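Local coordinates for protein thymidylate synthase A (Bacillus subtilis, PDB 1BKP) that probably catalyses the reductive methylation of dUMP to dTMP, with 5,10-methylenetetrahydrofolate as methyl donor and reductant, and works as a homodimer, at residues Q2-Y7 / P55-K60; S44-F49 / E212-I217; K231-R236 / L272-A277; E237-P242 / N265-D270. One frame throughout, in Å; residues are numbered along the deposited sequence.

Contact 1 of 4, residues Q2-Y7 / P55-K60; sequences QFDKQY and PILTTK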
# COMPACT_ATOMS: atom_id res chain seq x y z
N GLN A 2 17.16 15.97 3.24
CA GLN A 2 17.87 14.86 3.64
C GLN A 2 16.99 13.66 4.10
O GLN A 2 16.13 13.64 5.04
CB GLN A 2 19.09 15.05 4.66
CG GLN A 2 20.60 15.15 3.85
CD GLN A 2 20.91 14.05 2.78
OE1 GLN A 2 21.66 14.30 1.85
NE2 GLN A 2 20.44 12.81 2.99
N PHE A 3 17.37 12.63 3.42
CA PHE A 3 17.00 11.31 3.79
C PHE A 3 17.73 11.09 5.15
O PHE A 3 17.21 10.42 5.98
CB PHE A 3 17.57 10.38 2.73
CG PHE A 3 17.25 8.91 2.95
CD1 PHE A 3 16.21 8.51 3.80
CD2 PHE A 3 18.00 7.94 2.36
CE1 PHE A 3 15.95 7.14 4.04
CE2 PHE A 3 17.70 6.54 2.64
CZ PHE A 3 16.71 6.18 3.45
N ASP A 4 18.91 11.65 5.40
CA ASP A 4 19.61 11.41 6.67
C ASP A 4 18.73 11.86 7.79
O ASP A 4 18.66 11.22 8.81
CB ASP A 4 20.87 12.28 6.77
CG ASP A 4 22.02 11.78 5.86
OD1 ASP A 4 22.32 10.60 5.92
OD2 ASP A 4 22.69 12.60 5.23
N LYS A 5 18.10 13.02 7.64
CA LYS A 5 17.24 13.52 8.73
C LYS A 5 16.03 12.65 9.02
O LYS A 5 15.75 12.30 10.14
CB LYS A 5 16.77 14.95 8.40
CG LYS A 5 17.98 15.89 8.47
CD LYS A 5 17.63 17.35 8.41
CE LYS A 5 18.90 18.14 8.33
NZ LYS A 5 19.76 17.74 9.49
N GLN A 6 15.35 12.25 7.95
CA GLN A 6 14.18 11.43 8.10
C GLN A 6 14.52 10.07 8.55
O GLN A 6 13.79 9.49 9.35
CB GLN A 6 13.38 11.38 6.77
CG GLN A 6 12.77 12.77 6.48
CD GLN A 6 11.80 12.69 5.26
OE1 GLN A 6 10.90 11.87 5.26
NE2 GLN A 6 12.05 13.45 4.25
N TYR A 7 15.63 9.54 8.02
CA TYR A 7 16.01 8.14 8.41
C TYR A 7 16.36 8.06 9.94
O TYR A 7 15.88 7.18 10.68
CB TYR A 7 17.20 7.72 7.53
CG TYR A 7 17.81 6.40 7.87
CD1 TYR A 7 17.25 5.25 7.35
CD2 TYR A 7 18.97 6.32 8.60
CE1 TYR A 7 17.82 3.98 7.54
CE2 TYR A 7 19.59 5.06 8.79
CZ TYR A 7 19.02 3.89 8.27
OH TYR A 7 19.53 2.62 8.52
N PRO A 55 17.52 11.18 -2.65
CA PRO A 55 17.44 10.65 -1.30
C PRO A 55 18.53 9.58 -1.09
O PRO A 55 18.38 8.48 -1.55
CB PRO A 55 16.00 10.05 -1.22
CG PRO A 55 15.67 9.73 -2.62
CD PRO A 55 16.33 10.83 -3.47
N ILE A 56 19.64 9.95 -0.44
CA ILE A 56 20.69 8.99 -0.21
C ILE A 56 21.35 9.37 1.08
O ILE A 56 21.27 10.56 1.55
CB ILE A 56 21.68 8.96 -1.40
CG1 ILE A 56 22.61 7.73 -1.33
CG2 ILE A 56 22.49 10.27 -1.52
CD1 ILE A 56 23.32 7.46 -2.68
N LEU A 57 21.70 8.33 1.84
CA LEU A 57 22.34 8.60 3.13
C LEU A 57 23.76 9.11 2.96
O LEU A 57 24.45 8.67 2.02
CB LEU A 57 22.49 7.33 3.96
CG LEU A 57 21.20 6.64 4.49
CD1 LEU A 57 21.63 5.66 5.63
CD2 LEU A 57 20.17 7.78 4.94
N THR A 58 24.22 10.00 3.86
CA THR A 58 25.63 10.38 3.82
C THR A 58 26.37 9.87 5.10
O THR A 58 27.61 10.01 5.23
CB THR A 58 25.83 11.81 3.66
OG1 THR A 58 25.35 12.52 4.81
CG2 THR A 58 25.19 12.30 2.28
N THR A 59 25.63 9.32 6.05
CA THR A 59 26.26 8.84 7.27
C THR A 59 26.96 7.48 7.07
O THR A 59 27.62 6.99 7.97
CB THR A 59 25.32 8.79 8.50
OG1 THR A 59 24.27 7.96 8.14
CG2 THR A 59 24.79 10.24 8.90
N LYS A 60 26.70 6.84 5.94
CA LYS A 60 27.41 5.62 5.53
C LYS A 60 27.25 5.54 4.02
O LYS A 60 26.41 6.24 3.46
CB LYS A 60 26.83 4.36 6.18
CG LYS A 60 25.53 3.87 5.59
CD LYS A 60 25.17 2.48 6.00
CE LYS A 60 23.80 2.03 5.31
NZ LYS A 60 23.26 0.67 5.78
O HOH W 1 21.90 9.15 8.88
O HOH W 2 22.40 2.22 8.06
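Gln-2, Asp-4 and Thr-58 tie the first turn of helix 3-17 to the loop that runs from strand 39-49 to helix 64-75. Gln-2 is the N-cap residue of that helix. Gln-2 bends at chi2 (-49°) and lays NE2 in front of Ile-56 O, 2.8 Å away, in a nearly straight bond close to the amide plane. Asp-4 uses both carboxylate oxygens on Thr-58. The backbone N of Thr-58 gives its hydrogen to Asp-4 OD1 at 2.9 Å, and Thr-58 OG1 gives one to Asp-4 OD2 at 2.7 Å. Both oxygens are met on the syn side, which fixes the rotation of the carboxylate. An alanine at Asp-4 is likely to leave the N-H and hydroxyl of Thr-58 without these acceptors, and the buried loop less firmly held to the helix. Thr-58 OG1 also accepts from the backbone N of Phe-239.

The apolar part centres on Leu-57. Its two methyls part between two rings. CD2 sits over a face of Phe-3, 3.6 Å from the ring centroid. CD1 sits over a face of Tyr-7, 4.1 Å from that centroid. Both are CH-pi contacts. Phe-3 CB also packs against Pro-55 CB.

Two waters complete the join. One bridges Thr-59 OG1 and, weakly, Asp-4 OD1, while Thr-59 OG1 has Gln-233 as its other partner. Tyr-7 OH bonds Met-184 O, and it also accepts from the second water, 2.9 Å from Tyr-7 OH; that water accepts from Lys-60 NZ.

Contact 2 of 4, residues S44-F49 / E212-I217; sequences SKQMRF and EYIFNI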
# COMPACT_ATOMS: atom_id res chain seq x y z
N SER A 44 3.98 1.00 10.31
CA SER A 44 3.58 2.04 9.44
C SER A 44 4.31 3.37 9.54
O SER A 44 3.84 4.29 10.22
CB SER A 44 2.05 2.19 9.46
OG SER A 44 1.59 3.03 8.45
N LYS A 45 5.39 3.52 8.79
CA LYS A 45 6.15 4.81 8.78
C LYS A 45 6.16 5.28 7.30
O LYS A 45 6.08 4.47 6.38
CB LYS A 45 7.64 4.59 9.24
CG LYS A 45 7.70 4.16 10.73
CD LYS A 45 7.39 5.40 11.62
CE LYS A 45 7.54 5.17 13.07
NZ LYS A 45 7.61 6.54 13.73
N GLN A 46 6.50 6.55 7.12
CA GLN A 46 6.48 7.14 5.79
C GLN A 46 7.60 8.17 5.63
O GLN A 46 7.82 8.96 6.54
CB GLN A 46 5.12 7.87 5.56
CG GLN A 46 5.09 8.50 4.20
CD GLN A 46 3.79 9.16 3.85
OE1 GLN A 46 3.69 10.36 3.97
NE2 GLN A 46 2.81 8.39 3.37
N MET A 47 8.27 8.17 4.48
CA MET A 47 9.26 9.22 4.18
C MET A 47 8.77 9.84 2.90
O MET A 47 8.25 9.10 2.03
CB MET A 47 10.68 8.60 4.00
CG MET A 47 11.19 8.08 5.36
SD MET A 47 12.79 7.22 5.17
CE MET A 47 12.32 5.89 4.34
N ARG A 48 8.89 11.19 2.80
CA ARG A 48 8.44 11.91 1.58
C ARG A 48 9.55 12.87 1.21
O ARG A 48 10.10 13.54 2.10
CB ARG A 48 7.21 12.78 1.86
CG ARG A 48 6.07 12.08 2.48
CD ARG A 48 4.91 13.07 2.64
NE ARG A 48 4.16 13.53 1.46
CZ ARG A 48 2.87 13.18 1.25
NH1 ARG A 48 2.27 12.24 1.99
NH2 ARG A 48 2.19 13.69 0.24
N PHE A 49 9.78 13.01 -0.08
CA PHE A 49 10.84 13.89 -0.59
C PHE A 49 10.25 14.69 -1.76
O PHE A 49 9.46 14.17 -2.60
CB PHE A 49 12.00 13.03 -1.08
CG PHE A 49 12.50 12.10 -0.04
CD1 PHE A 49 13.47 12.53 0.88
CD2 PHE A 49 12.06 10.81 0.00
CE1 PHE A 49 13.95 11.64 1.76
CE2 PHE A 49 12.58 9.94 0.91
CZ PHE A 49 13.50 10.34 1.77
N GLU A 212 6.64 14.58 -6.26
CA GLU A 212 7.05 14.10 -4.91
C GLU A 212 7.43 12.63 -4.95
O GLU A 212 6.99 11.92 -5.88
CB GLU A 212 5.82 14.30 -4.00
CG GLU A 212 6.15 14.12 -2.58
CD GLU A 212 5.19 14.84 -1.68
OE1 GLU A 212 4.08 15.19 -2.13
OE2 GLU A 212 5.57 15.04 -0.50
N TYR A 213 8.23 12.13 -3.97
CA TYR A 213 8.58 10.68 -3.96
C TYR A 213 8.25 10.26 -2.50
O TYR A 213 8.72 10.91 -1.57
CB TYR A 213 10.07 10.53 -4.22
CG TYR A 213 10.57 9.14 -3.91
CD1 TYR A 213 10.03 7.99 -4.49
CD2 TYR A 213 11.64 8.97 -3.04
CE1 TYR A 213 10.59 6.72 -4.21
CE2 TYR A 213 12.19 7.71 -2.78
CZ TYR A 213 11.66 6.59 -3.40
OH TYR A 213 12.30 5.34 -3.23
N ILE A 214 7.36 9.29 -2.33
CA ILE A 214 6.88 8.84 -1.03
C ILE A 214 7.23 7.34 -0.89
O ILE A 214 6.88 6.55 -1.74
CB ILE A 214 5.37 9.05 -1.02
CG1 ILE A 214 5.09 10.54 -1.26
CG2 ILE A 214 4.78 8.61 0.28
CD1 ILE A 214 3.96 10.78 -2.21
N PHE A 215 7.70 6.95 0.30
CA PHE A 215 8.16 5.57 0.53
C PHE A 215 7.53 5.15 1.84
O PHE A 215 7.74 5.76 2.89
CB PHE A 215 9.67 5.55 0.64
CG PHE A 215 10.28 4.11 0.61
CD1 PHE A 215 10.23 3.29 1.74
CD2 PHE A 215 10.79 3.60 -0.58
CE1 PHE A 215 10.69 1.92 1.71
CE2 PHE A 215 11.28 2.21 -0.68
CZ PHE A 215 11.23 1.37 0.45
N ASN A 216 6.64 4.20 1.74
CA ASN A 216 5.88 3.71 2.91
C ASN A 216 6.41 2.39 3.37
O ASN A 216 6.65 1.53 2.52
CB ASN A 216 4.44 3.43 2.48
CG ASN A 216 3.68 4.73 2.16
OD1 ASN A 216 3.62 5.63 3.00
ND2 ASN A 216 3.30 4.92 0.90
N ILE A 217 6.42 2.15 4.67
CA ILE A 217 6.94 0.82 5.13
C ILE A 217 5.94 0.29 6.17
O ILE A 217 5.49 1.06 7.01
CB ILE A 217 8.27 0.91 5.86
CG1 ILE A 217 9.37 1.59 5.05
CG2 ILE A 217 8.81 -0.51 6.13
CD1 ILE A 217 9.60 2.97 5.53
O HOH W 3 3.03 4.41 5.92
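Asn-216 OD1 is gripped by Gln-46 NE2 at 2.9 Å and by a water at 3.2 Å. The amide of Gln-46 comes in on a lone pair of this oxygen, in the carbonyl plane, though the two amide planes are turned 54° apart. The same water also donates to Ser-44 OG, whose stronger partner is Glu-176 of the second subunit, and, weakly, to Lys-45 O. Asn-216 ND2 turns to Glu-176 OE2 of its own chain.

The other end of the Gln-46 amide holds Arg-48: NH1 donates to Gln-46 OE1 at 3.1 Å. Arg-48 then forms a salt bridge with Glu-212, NE to OE2 at 2.8 Å. Glu-212 OE2 lies close to the guanidinium plane but is approached from above its own carboxylate plane. Arg-48 NH2 adds a weak bond to Glu-212 OE1. A bend at chi3 (72°) swings the guanidinium over Ile-214, whose CG1 lies under one face.

These residues stand on strands 39-49 and 209-223, antiparallel neighbours in the six-stranded mixed sheet of the thymidylate synthase fold. Six backbone bonds join them, through the pairs Lys-45 with Ile-217, Met-47 with Phe-215, and Phe-49 with Tyr-213. The face with Gln-46, Arg-48 and Ile-214 meets the second subunit, where Arg-48 NH1 and NH2 bond Ser-44 O and Ile-43 O of that chain.

Helices 3-17 and 188-206 pack on the opposite face. Here Met-47 CE lies 4.2 Å from both Phe-215 CD1 and Ile-217 CD1. Phe-49 and Tyr-213 run side by side and meet rim to rim, CD2 to CD2 at 3.6 Å.

Contact 3 of 4, residues K231-R236 / L272-A277; sequences KIQMER and LLFEVA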
# COMPACT_ATOMS: atom_id res chain seq x y z
N LYS A 231 23.42 3.93 16.32
CA LYS A 231 23.62 5.03 17.28
C LYS A 231 24.82 5.82 16.80
O LYS A 231 24.82 7.03 16.91
CB LYS A 231 23.87 4.49 18.71
CG LYS A 231 22.56 4.12 19.46
CD LYS A 231 22.98 3.71 20.88
CE LYS A 231 21.89 2.99 21.64
NZ LYS A 231 21.00 3.96 22.30
N ILE A 232 25.88 5.13 16.35
CA ILE A 232 27.03 5.84 15.77
C ILE A 232 26.60 6.65 14.56
O ILE A 232 26.89 7.86 14.50
CB ILE A 232 28.14 4.84 15.29
CG1 ILE A 232 28.85 4.26 16.50
CG2 ILE A 232 29.19 5.53 14.28
CD1 ILE A 232 29.75 3.08 16.01
N GLN A 233 25.92 6.03 13.60
CA GLN A 233 25.47 6.75 12.42
C GLN A 233 24.72 8.01 12.73
O GLN A 233 24.79 8.96 12.02
CB GLN A 233 24.50 5.92 11.59
CG GLN A 233 25.17 5.28 10.52
CD GLN A 233 24.25 4.48 9.67
OE1 GLN A 233 24.02 3.29 9.98
NE2 GLN A 233 23.75 5.10 8.55
N MET A 234 23.87 7.96 13.73
CA MET A 234 23.09 9.08 14.08
C MET A 234 23.85 10.28 14.56
O MET A 234 23.33 11.36 14.48
CB MET A 234 22.00 8.70 15.06
CG MET A 234 20.83 8.03 14.30
SD MET A 234 19.50 7.62 15.34
CE MET A 234 20.24 6.66 16.72
N GLU A 235 25.01 10.07 15.17
CA GLU A 235 25.82 11.18 15.68
C GLU A 235 26.80 11.67 14.65
O GLU A 235 27.54 12.59 14.91
CB GLU A 235 26.67 10.75 16.90
CG GLU A 235 25.95 10.30 18.18
CD GLU A 235 26.92 9.58 19.22
OE1 GLU A 235 28.18 9.72 19.18
OE2 GLU A 235 26.39 8.86 20.11
N ARG A 236 26.84 11.05 13.49
CA ARG A 236 27.78 11.49 12.47
C ARG A 236 27.43 12.76 11.72
O ARG A 236 26.26 13.20 11.66
CB ARG A 236 27.99 10.32 11.49
CG ARG A 236 29.33 9.73 11.64
CD ARG A 236 29.38 8.26 11.77
NE ARG A 236 29.49 7.52 10.56
CZ ARG A 236 30.26 6.46 10.22
NH1 ARG A 236 31.22 5.79 10.92
NH2 ARG A 236 29.83 5.87 9.12
N LEU A 272 30.86 0.81 8.28
CA LEU A 272 30.45 0.18 9.55
C LEU A 272 30.13 -1.25 9.16
O LEU A 272 29.49 -1.44 8.15
CB LEU A 272 29.12 0.80 10.03
CG LEU A 272 29.19 2.26 10.46
CD1 LEU A 272 27.79 2.88 10.43
CD2 LEU A 272 29.85 2.31 11.88
N LEU A 273 30.50 -2.23 9.98
CA LEU A 273 30.25 -3.63 9.65
C LEU A 273 29.02 -4.08 10.49
O LEU A 273 29.01 -3.91 11.67
CB LEU A 273 31.46 -4.52 10.09
CG LEU A 273 32.71 -4.59 9.14
CD1 LEU A 273 32.93 -3.38 8.47
CD2 LEU A 273 33.98 -5.01 9.88
N PHE A 274 28.00 -4.58 9.84
CA PHE A 274 26.82 -5.07 10.54
C PHE A 274 26.82 -6.60 10.51
O PHE A 274 26.94 -7.24 9.46
CB PHE A 274 25.59 -4.57 9.76
CG PHE A 274 25.41 -3.10 9.83
CD1 PHE A 274 24.67 -2.52 10.89
CD2 PHE A 274 25.93 -2.27 8.85
CE1 PHE A 274 24.45 -1.18 11.02
CE2 PHE A 274 25.71 -0.87 8.97
CZ PHE A 274 24.97 -0.34 10.05
N GLU A 275 26.68 -7.18 11.68
CA GLU A 275 26.59 -8.62 11.89
C GLU A 275 25.51 -9.21 10.99
O GLU A 275 24.43 -8.64 10.85
CB GLU A 275 26.17 -8.85 13.35
CG GLU A 275 26.99 -8.11 14.53
CD GLU A 275 27.08 -6.51 14.54
OE1 GLU A 275 26.22 -5.73 14.05
OE2 GLU A 275 28.09 -6.04 15.11
N VAL A 276 25.81 -10.35 10.39
CA VAL A 276 24.88 -11.08 9.51
C VAL A 276 23.84 -11.91 10.29
O VAL A 276 24.21 -12.68 11.20
CB VAL A 276 25.63 -12.11 8.64
CG1 VAL A 276 25.71 -11.66 7.24
CG2 VAL A 276 27.02 -12.29 9.16
N ALA A 277 22.56 -11.80 9.92
CA ALA A 277 21.48 -12.57 10.54
C ALA A 277 20.90 -13.46 9.44
O ALA A 277 20.30 -12.96 8.47
CB ALA A 277 20.39 -11.64 11.15
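The guanidinium of Arg-236 has Leu-272 over one face, with CD1 3.8 Å from NH2. The other flat group is the ring of Phe-274. At its edge, near the ring plane, Gln-233 OE1 lies 3.8 Å from CZ, and the amide and ring planes are 70° apart. The ring of His-226 makes an edge-to-face pair with the same phenylalanine.

Leu-272 is the middle of the contact. With CG anti to the carbonyl carbon (chi1 -68°), its isobutyl end reaches towards Ile-232, Gln-233 and Arg-236. The two methyls take different partners. CD1 touches Gln-233 CG at 3.6 Å. CD2 faces Ile-232 CG2 at 4.1 Å and Arg-236 NH1 at 3.9 Å. Ile-232 and Leu-272 pass alongside with their ends pointing opposite ways.

The contact joins residues 231-236, on and just after helix 227-235, to the C-terminal tail of the enzyme. In thymidylate synthases this tail is known to close over the active site when ligands bind. Ala-277, further along it, is a predicted binding residue for the folate cofactor.

The polar ends are held elsewhere. Gln-233 NE2 donates to Thr-59 OG1. Arg-236 NH2 donates to Asp-270 O and to Thr-59 O, which probably steadies the guanidinium beside Leu-272. An alanine in place of Leu-272 would probably uncover the guanidinium face and leave a gap beside Gln-233 CG and Ile-232 CG2, so that the tail would sit less firmly on the helix. Further along the tail, Leu-273 O and Glu-275 O accept from Asn-229 and His-226.

Contact 4 of 4, residues E237-P242 / N265-D270; sequences EQFEAP and NYKHGD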
# COMPACT_ATOMS: atom_id res chain seq x y z
N GLU A 237 28.45 13.38 11.16
CA GLU A 237 28.26 14.57 10.36
C GLU A 237 27.42 14.22 9.12
O GLU A 237 27.52 13.09 8.62
CB GLU A 237 29.68 15.07 9.99
CG GLU A 237 29.83 16.43 9.41
CD GLU A 237 31.20 17.03 9.70
OE1 GLU A 237 32.21 16.35 9.41
OE2 GLU A 237 31.27 18.16 10.25
N GLN A 238 26.57 15.14 8.64
CA GLN A 238 25.76 14.92 7.41
C GLN A 238 26.30 15.92 6.31
O GLN A 238 26.49 17.10 6.57
CB GLN A 238 24.26 15.20 7.67
CG GLN A 238 23.68 14.27 8.76
CD GLN A 238 22.29 14.61 9.17
OE1 GLN A 238 21.61 15.41 8.56
NE2 GLN A 238 21.84 14.01 10.25
N PHE A 239 26.44 15.43 5.08
CA PHE A 239 26.96 16.20 3.97
C PHE A 239 25.83 16.53 3.03
O PHE A 239 24.70 16.08 3.24
CB PHE A 239 27.99 15.35 3.27
CG PHE A 239 29.23 15.11 4.15
CD1 PHE A 239 29.85 16.19 4.80
CD2 PHE A 239 29.63 13.82 4.48
CE1 PHE A 239 30.83 15.99 5.78
CE2 PHE A 239 30.61 13.61 5.45
CZ PHE A 239 31.20 14.71 6.09
N GLU A 240 26.09 17.36 2.05
CA GLU A 240 25.07 17.71 1.07
C GLU A 240 24.89 16.52 0.16
O GLU A 240 25.84 15.76 -0.07
CB GLU A 240 25.53 18.92 0.21
CG GLU A 240 25.75 20.18 1.00
CD GLU A 240 25.54 21.41 0.15
OE1 GLU A 240 25.67 21.31 -1.10
OE2 GLU A 240 25.24 22.49 0.72
N ALA A 241 23.72 16.40 -0.45
CA ALA A 241 23.49 15.28 -1.26
C ALA A 241 24.28 15.39 -2.58
O ALA A 241 24.50 16.50 -3.09
CB ALA A 241 22.03 15.12 -1.52
N PRO A 242 24.69 14.22 -3.15
CA PRO A 242 25.43 14.19 -4.41
C PRO A 242 24.43 14.48 -5.53
O PRO A 242 23.21 14.42 -5.34
CB PRO A 242 25.92 12.73 -4.46
CG PRO A 242 24.95 11.98 -3.67
CD PRO A 242 24.62 12.87 -2.55
N ASN A 265 30.12 13.76 -6.62
CA ASN A 265 30.44 14.42 -5.36
C ASN A 265 29.76 13.69 -4.17
O ASN A 265 29.35 14.31 -3.19
CB ASN A 265 29.98 15.88 -5.42
CG ASN A 265 30.40 16.66 -4.21
OD1 ASN A 265 31.57 16.67 -3.82
ND2 ASN A 265 29.42 17.30 -3.56
N TYR A 266 29.80 12.36 -4.21
CA TYR A 266 29.18 11.63 -3.08
C TYR A 266 30.11 11.51 -1.87
O TYR A 266 30.98 10.68 -1.89
CB TYR A 266 28.77 10.26 -3.55
CG TYR A 266 27.98 9.44 -2.54
CD1 TYR A 266 27.34 10.02 -1.42
CD2 TYR A 266 27.89 8.05 -2.70
CE1 TYR A 266 26.60 9.26 -0.48
CE2 TYR A 266 27.16 7.25 -1.78
CZ TYR A 266 26.53 7.90 -0.65
OH TYR A 266 25.88 7.12 0.28
N LYS A 267 29.99 12.37 -0.86
CA LYS A 267 30.82 12.27 0.35
C LYS A 267 29.96 11.51 1.39
O LYS A 267 28.75 11.76 1.47
CB LYS A 267 31.13 13.64 0.94
CG LYS A 267 32.06 14.49 0.15
CD LYS A 267 32.19 15.82 0.91
CE LYS A 267 33.20 16.73 0.24
NZ LYS A 267 33.46 17.98 1.04
N HIS A 268 30.57 10.65 2.19
CA HIS A 268 29.78 9.89 3.18
C HIS A 268 30.73 9.44 4.31
O HIS A 268 31.95 9.57 4.14
CB HIS A 268 29.26 8.66 2.49
CG HIS A 268 30.34 7.90 1.79
ND1 HIS A 268 31.18 7.02 2.46
CD2 HIS A 268 30.73 7.86 0.50
CE1 HIS A 268 32.04 6.48 1.62
NE2 HIS A 268 31.80 6.98 0.42
N GLY A 269 30.17 8.99 5.45
CA GLY A 269 31.02 8.54 6.58
C GLY A 269 31.63 7.15 6.30
O GLY A 269 31.43 6.51 5.24
N ASP A 270 32.54 6.79 7.16
CA ASP A 270 33.28 5.52 7.07
C ASP A 270 32.45 4.24 7.23
O ASP A 270 31.38 4.21 7.89
CB ASP A 270 34.43 5.57 8.08
CG ASP A 270 35.51 6.64 7.71
OD1 ASP A 270 35.60 7.05 6.53
OD2 ASP A 270 36.29 7.03 8.59
O HOH W 4 27.26 13.58 -0.21
O HOH W 5 26.66 18.27 -4.06
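With CG beside the backbone N (chi1 -67°), the Phe-239 ring reaches Lys-267. Tyr-266 does the reverse: its CG is anti to N (chi1 -174°), which lays the ring alongside Pro-242.

The Phe-239 and Lys-267 side chains cross at about a right angle. Phe-239 CD2 lies 3.8 Å from Lys-267 CB and also 3.8 Å from Lys-267 O. The lysine chain then runs on, extended, away from the ring.

Pro-242 and Tyr-266 lie side by side and point the same way. Pro-242 CG is 3.8 Å from Tyr-266 CD1, and Pro-242 CB is 3.7 Å from Tyr-266 CA. His-268 CD2 sits over the centre of a face of the tyrosine ring. The histidine is itself fixed by a bond from ND1 to Gly-269 O.

Two waters bridge the segments. One donates to Glu-240 O and to Lys-267 O, the latter at 2.9 Å. The other donates to Ala-241 O and accepts from Asn-265 ND2 at 3.0 Å.

The segments are loop arms that continue the small antiparallel sheet of strands 243-246 and 261-264. Tyr-266 OH reaches inward to Leu-57 O and Val-62 N.

Between the arms, side chains supply apolar touch and water supplies the polar link. The carbonyls of Glu-240, Ala-241 and Lys-267 are thus satisfied without direct strand pairing.

How the contacts relate
Contacts 1, 3 and 4 form one cluster on the same side of the chain's centre. Contact 1 lies about 9 Å from contact 4 and about 14 Å from contact 3, centre to centre. Loop 55-60 touches both, and Arg-236 links contact 3 to contact 4 through Asp-270 O. Contact 2 pairs two strands of the central sheet, about 13 Å from contact 1. Gln-6 and Phe-3 of helix 3-17 join the two by meeting Met-47 and Arg-48. Along the chain, contacts 1 and 2 interleave. Contact 4 falls between the two segments of contact 3. Helix 3-17 and loop 55-60 thus lie between the sheet, which bears the dimer face, and contacts 3 and 4.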